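Local structure of purine nucleoside phosphorylase (Grouper iridovirus, 3KHS) at residues P195-P200 against V214-A219. The protein probably catalyses the phosphorolytic cleavage of purine nucleosides, a step of purine nucleoside salvage. Residues are numbered along the deposited sequence; the frame is centred on the assembly and turned at random.
Sequences PSFETP and VGMSTA. With PO4 (phosphate ion), chain G.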
ATOM      1  N   PRO B 195       8.889  -5.311  -7.860  1.00 16.66           N
ATOM      2  CA  PRO B 195       9.287  -6.399  -8.754  1.00 25.14           C
ATOM      3  C   PRO B 195       9.874  -7.594  -8.004  1.00 27.80           C
ATOM      4  O   PRO B 195      10.148  -8.619  -8.598  1.00 29.94           O
ATOM      5  CB  PRO B 195      10.315  -5.730  -9.679  1.00 21.59           C
ATOM      6  CG  PRO B 195      10.978  -4.751  -8.796  1.00 20.43           C
ATOM      7  CD  PRO B 195       9.811  -4.162  -7.987  1.00 25.50           C
ATOM      8  N   SER B 196      10.090  -7.460  -6.699  1.00 30.28           N
ATOM      9  CA  SER B 196      10.635  -8.580  -5.923  1.00 23.77           C
ATOM     10  C   SER B 196       9.527  -9.593  -5.670  1.00 29.73           C
ATOM     11  O   SER B 196       8.372  -9.221  -5.432  1.00 29.50           O
ATOM     12  CB  SER B 196      11.144  -8.102  -4.598  1.00 23.91           C
ATOM     13  OG  SER B 196      10.081  -7.423  -3.935  1.00 33.74           O
ATOM     14  N   PHE B 197       9.871 -10.874  -5.736  1.00 22.83           N
ATOM     15  CA  PHE B 197       8.896 -11.916  -5.484  1.00 26.02           C
ATOM     16  C   PHE B 197       8.652 -11.901  -3.995  1.00 29.73           C
ATOM     17  O   PHE B 197       9.463 -11.340  -3.225  1.00 26.69           O
ATOM     18  CB  PHE B 197       9.415 -13.278  -5.958  1.00 28.01           C
ATOM     19  CG  PHE B 197       9.442 -13.416  -7.468  1.00 36.89           C
ATOM     20  CD1 PHE B 197       8.289 -13.158  -8.226  1.00 36.72           C
ATOM     21  CD2 PHE B 197      10.603 -13.821  -8.134  1.00 38.16           C
ATOM     22  CE1 PHE B 197       8.290 -13.305  -9.623  1.00 34.62           C
ATOM     23  CE2 PHE B 197      10.617 -13.971  -9.536  1.00 40.38           C
ATOM     24  CZ  PHE B 197       9.456 -13.710 -10.277  1.00 38.72           C
ATOM     25  N   GLU B 198       7.539 -12.479  -3.569  1.00 24.94           N
ATOM     26  CA  GLU B 198       7.219 -12.440  -2.154  1.00 31.09           C
ATOM     27  C   GLU B 198       7.969 -13.434  -1.262  1.00 38.60           C
ATOM     28  O   GLU B 198       8.469 -14.478  -1.727  1.00 32.67           O
ATOM     29  CB  GLU B 198       5.708 -12.596  -1.928  1.00 34.83           C
ATOM     30  CG  GLU B 198       4.949 -13.488  -2.873  1.00 38.50           C
ATOM     31  CD  GLU B 198       4.690 -12.871  -4.260  1.00 38.64           C
ATOM     32  OE1 GLU B 198       4.426 -11.640  -4.379  1.00 31.58           O
ATOM     33  OE2 GLU B 198       4.749 -13.645  -5.244  1.00 40.42           O
ATOM     34  N   THR B 199       8.079 -13.085   0.022  1.00 29.29           N
ATOM     35  CA  THR B 199       8.734 -13.984   0.949  1.00 29.66           C
ATOM     36  C   THR B 199       7.767 -15.116   1.242  1.00 34.10           C
ATOM     37  O   THR B 199       6.576 -15.026   0.924  1.00 28.39           O
ATOM     38  CB  THR B 199       9.083 -13.316   2.261  1.00 24.18           C
ATOM     39  OG1 THR B 199       7.896 -12.804   2.873  1.00 28.09           O
ATOM     40  CG2 THR B 199      10.112 -12.226   2.037  1.00 29.91           C
ATOM     41  N   PRO B 200       8.272 -16.218   1.831  1.00 33.73           N
ATOM     42  CA  PRO B 200       7.370 -17.333   2.138  1.00 35.86           C
ATOM     43  C   PRO B 200       6.259 -16.864   3.079  1.00 33.17           C
ATOM     44  O   PRO B 200       5.097 -17.252   2.934  1.00 36.67           O
ATOM     45  CB  PRO B 200       8.294 -18.360   2.796  1.00 32.99           C
ATOM     46  CG  PRO B 200       9.594 -18.119   2.100  1.00 30.46           C
ATOM     47  CD  PRO B 200       9.669 -16.591   2.096  1.00 30.46           C
ATOM     48  N   VAL B 214      -0.431 -15.383  -8.512  1.00 31.60           N
ATOM     49  CA  VAL B 214       0.039 -14.030  -8.198  1.00 27.08           C
ATOM     50  C   VAL B 214       0.909 -13.471  -9.310  1.00 28.97           C
ATOM     51  O   VAL B 214       1.769 -14.162  -9.858  1.00 23.60           O
ATOM     52  CB  VAL B 214       0.838 -14.008  -6.873  1.00 30.17           C
ATOM     53  CG1 VAL B 214       2.031 -14.941  -6.956  1.00 19.07           C
ATOM     54  CG2 VAL B 214       1.297 -12.602  -6.555  1.00 29.24           C
ATOM     55  N   GLY B 215       0.649 -12.216  -9.661  1.00 30.04           N
ATOM     56  CA  GLY B 215       1.419 -11.557 -10.698  1.00 30.62           C
ATOM     57  C   GLY B 215       1.519 -10.054 -10.430  1.00 29.17           C
ATOM     58  O   GLY B 215       0.954  -9.557  -9.467  1.00 30.05           O
ATOM     59  N   MET B 216       2.199  -9.307 -11.286  1.00 28.62           N
ATOM     60  CA  MET B 216       2.351  -7.889 -11.020  1.00 33.35           C
ATOM     61  C   MET B 216       1.673  -6.964 -12.034  1.00 32.32           C
ATOM     62  O   MET B 216       2.155  -5.842 -12.282  1.00 25.56           O
ATOM     63  CB  MET B 216       3.843  -7.566 -10.901  1.00 35.40           C
ATOM     64  CG  MET B 216       4.598  -8.453  -9.876  1.00 32.02           C
ATOM     65  SD  MET B 216       6.374  -8.504 -10.208  1.00 30.87           S
ATOM     66  CE  MET B 216       6.950  -9.682  -8.984  1.00 32.53           C
ATOM     67  N   SER B 217       0.539  -7.411 -12.582  1.00 30.62           N
ATOM     68  CA  SER B 217      -0.179  -6.611 -13.578  1.00 35.73           C
ATOM     69  C   SER B 217      -1.641  -6.960 -13.689  1.00 36.16           C
ATOM     70  O   SER B 217      -2.255  -7.448 -12.747  1.00 42.70           O
ATOM     71  CB  SER B 217       0.425  -6.814 -14.961  1.00 34.01           C
ATOM     72  OG  SER B 217       0.138  -8.115 -15.435  1.00 35.55           O
ATOM     73  N   THR B 218      -2.198  -6.665 -14.862  1.00 36.63           N
ATOM     74  CA  THR B 218      -3.591  -6.991 -15.191  1.00 26.78           C
ATOM     75  C   THR B 218      -4.730  -6.381 -14.392  1.00 30.30           C
ATOM     76  O   THR B 218      -5.640  -5.812 -14.967  1.00 35.40           O
ATOM     77  CB  THR B 218      -3.760  -8.519 -15.165  1.00 32.34           C
ATOM     78  OG1 THR B 218      -2.882  -9.090 -16.144  1.00 26.08           O
ATOM     79  CG2 THR B 218      -5.216  -8.942 -15.455  1.00 27.24           C
ATOM     80  N   ALA B 219      -4.695  -6.511 -13.069  1.00 32.06           N
ATOM     81  CA  ALA B 219      -5.776  -5.998 -12.232  1.00 28.42           C
ATOM     82  C   ALA B 219      -6.055  -4.511 -12.398  1.00 33.05           C
ATOM     83  O   ALA B 219      -7.213  -4.121 -12.538  1.00 36.30           O
ATOM     84  CB  ALA B 219      -5.499  -6.308 -10.740  1.00 26.70           C
TER
HETATM   85  P   PO4 G 291       3.088  -9.869 -17.047  1.00 37.50           P
HETATM   86  O1  PO4 G 291       2.719 -10.960 -17.988  1.00 37.10           O
HETATM   87  O2  PO4 G 291       2.966  -8.546 -17.738  1.00 35.50           O
HETATM   88  O3  PO4 G 291       2.171  -9.879 -15.869  1.00 36.46           O
HETATM   89  O4  PO4 G 291       4.489 -10.072 -16.589  1.00 39.15           O
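P195 and M216 meet where the loop before helix 200-208 runs past the end of strand 213-215, the two segments heading in nearly opposite directions (157° between the end-to-end lines of 195-198 and 214-216), with P195 CA and M216 CA 7.4 Å apart. M216 bridges most of that gap. Its CG stands anti to the carbonyl carbon (chi1 -53°) and the thioether beyond is extended, which carries the terminal methyl up to the loop backbone. There M216 CE lies 3.4 Å from P195 O, while M216 SD rests 3.9 Å from P195 CA. M216 CE also meets the F197 ring obliquely, 3.8 Å from F197 CD1, the two side chains crossing at about a right angle. Further along, E198 and V214 approach from opposite directions: the carboxylate lies against both valine methyls, nearest at E198 OE2 to V214 CG1 (3.5 Å), and L206 of helix 200-208 touches both residues. The loop also faces the second subunit: S196 OG is hydrogen-bonded to N142 of the second subunit, and F197 packs on F156 of that same subunit. Beyond M216, whose backbone N binds a Tris molecule, S217 OG donates a 2.7 Å hydrogen bond to phosphate O3 and accepts a longer one from T218 OG1 (3.3 Å). S30, R81, H83 and the backbone N of A113 also hydrogen-bond the phosphate. A strand that ends in a short loop carrying a Met and a phosphate-binding Ser before the next helix, beside a loop at the subunit interface, is consistent with the active site of trimeric purine nucleoside phosphorylases, with phosphate and Tris probably marking the substrate pocket.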